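Local coordinates for peptidase M16 domain protein (Alicyclobacillus acidocaldarius subsp. acidocaldarius DSM 446, PDB 4XEA) that is probably a metal-dependent peptidase of the M16 family, seen here with a bound nickel ion, at residues Asn373-Thr376 with Tyr377-Gly381. Sequence-based numbering, arbitrary orientation.
Sequences NWVT and YFLRG
Trp374 and Phe378 sit one helical turn apart, their ring planes 18° from parallel. The rings are strongly offset, the six-membered ring of Trp374 centred 5.5 Å from the centre of the Phe378 ring. The side chains come closest at the root of the phenylalanine, where Trp374 CZ3 lies 3.5 Å from Phe378 CB. Phe378 CG is trans to its own backbone N (chi1 174°), which carries the ring on past the indole. Strand 194-200 packs against both aromatic residues. Val375 and Leu379 run side by side, Val375 CG1 3.8 Å from Leu379 CD1, and both reach strand 31-37. On the more polar flank, Thr376 CG2 lies over one face of the Arg380 guanidinium, toward its rim. The arginine chain is extended from CG to NE, and its NE forms a salt bridge with Asp93. An alanine in place of Arg380 would probably leave Asp93 without this charged mate and the Thr376 methyl without the flat group it packs against. Asn373 and Tyr377 lie alongside each other and point the same way, the amide plane turned well away from the ring plane. Asn373 ND2 bonds to Phe369 O, and the Tyr377 hydroxyl to Asp272. Gly381 takes positive phi; its N bonds to Phe378 O, and the next residue's N to Tyr377 O. This Schellman motif, with Gly381 as C-prime, ends helix 367-379.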
# COMPACT_ATOMS: atom_id res chain seq x y z
N ASN A 373 -7.17 -14.37 -1.62
CA ASN A 373 -6.99 -15.55 -0.76
C ASN A 373 -7.88 -16.75 -1.07
O ASN A 373 -7.40 -17.90 -1.02
CB ASN A 373 -7.04 -15.14 0.68
CG ASN A 373 -5.79 -14.39 1.05
OD1 ASN A 373 -4.80 -15.01 1.32
ND2 ASN A 373 -5.78 -13.09 0.92
N TRP A 374 -9.12 -16.51 -1.46
CA TRP A 374 -9.99 -17.62 -1.89
C TRP A 374 -9.34 -18.31 -3.08
O TRP A 374 -9.16 -19.56 -3.09
CB TRP A 374 -11.42 -17.15 -2.26
CG TRP A 374 -12.42 -18.20 -1.97
CD1 TRP A 374 -13.22 -18.25 -0.89
CD2 TRP A 374 -12.71 -19.37 -2.75
NE1 TRP A 374 -14.01 -19.36 -0.93
CE2 TRP A 374 -13.67 -20.10 -2.03
CE3 TRP A 374 -12.22 -19.90 -3.95
CZ2 TRP A 374 -14.22 -21.32 -2.51
CZ3 TRP A 374 -12.75 -21.14 -4.43
CH2 TRP A 374 -13.69 -21.85 -3.69
N VAL A 375 -8.90 -17.49 -4.03
CA VAL A 375 -8.22 -17.99 -5.23
C VAL A 375 -6.98 -18.81 -4.90
O VAL A 375 -6.79 -19.93 -5.41
CB VAL A 375 -7.78 -16.87 -6.17
CG1 VAL A 375 -6.85 -17.41 -7.23
CG2 VAL A 375 -9.04 -16.16 -6.82
N THR A 376 -6.13 -18.21 -4.08
CA THR A 376 -4.83 -18.77 -3.77
C THR A 376 -4.92 -20.10 -3.04
O THR A 376 -4.27 -21.06 -3.43
CB THR A 376 -3.93 -17.73 -3.01
OG1 THR A 376 -3.63 -16.67 -3.93
CG2 THR A 376 -2.62 -18.36 -2.63
N TYR A 377 -5.70 -20.17 -1.98
CA TYR A 377 -5.86 -21.43 -1.25
C TYR A 377 -6.59 -22.50 -2.06
O TYR A 377 -6.25 -23.68 -1.99
CB TYR A 377 -6.55 -21.19 0.10
CG TYR A 377 -5.65 -20.48 1.13
CD1 TYR A 377 -4.36 -20.97 1.37
CD2 TYR A 377 -6.07 -19.36 1.85
CE1 TYR A 377 -3.53 -20.39 2.27
CE2 TYR A 377 -5.20 -18.76 2.82
CZ TYR A 377 -3.93 -19.30 2.99
OH TYR A 377 -3.00 -18.79 3.87
N PHE A 378 -7.60 -22.10 -2.83
CA PHE A 378 -8.27 -23.06 -3.72
C PHE A 378 -7.30 -23.71 -4.70
O PHE A 378 -7.21 -24.95 -4.78
CB PHE A 378 -9.45 -22.40 -4.48
CG PHE A 378 -10.04 -23.32 -5.50
CD1 PHE A 378 -10.97 -24.26 -5.14
CD2 PHE A 378 -9.59 -23.27 -6.81
CE1 PHE A 378 -11.49 -25.16 -6.09
CE2 PHE A 378 -10.05 -24.17 -7.77
CZ PHE A 378 -10.99 -25.12 -7.41
N LEU A 379 -6.53 -22.91 -5.41
CA LEU A 379 -5.63 -23.42 -6.42
C LEU A 379 -4.48 -24.29 -5.84
O LEU A 379 -4.02 -25.24 -6.49
CB LEU A 379 -5.08 -22.30 -7.29
CG LEU A 379 -6.07 -21.57 -8.22
CD1 LEU A 379 -5.35 -20.45 -8.99
CD2 LEU A 379 -6.76 -22.55 -9.21
N ARG A 380 -4.09 -24.00 -4.60
CA ARG A 380 -3.09 -24.78 -3.88
C ARG A 380 -3.65 -26.04 -3.20
O ARG A 380 -2.94 -26.70 -2.42
CB ARG A 380 -2.43 -23.86 -2.84
CG ARG A 380 -1.36 -22.99 -3.53
CD ARG A 380 -0.88 -21.85 -2.61
NE ARG A 380 -0.04 -20.95 -3.39
CZ ARG A 380 0.37 -19.73 -3.04
NH1 ARG A 380 0.10 -19.21 -1.84
NH2 ARG A 380 1.10 -19.03 -3.91
N GLY A 381 -4.93 -26.35 -3.46
CA GLY A 381 -5.49 -27.65 -3.19
C GLY A 381 -6.66 -27.68 -2.23
O GLY A 381 -7.21 -28.76 -2.02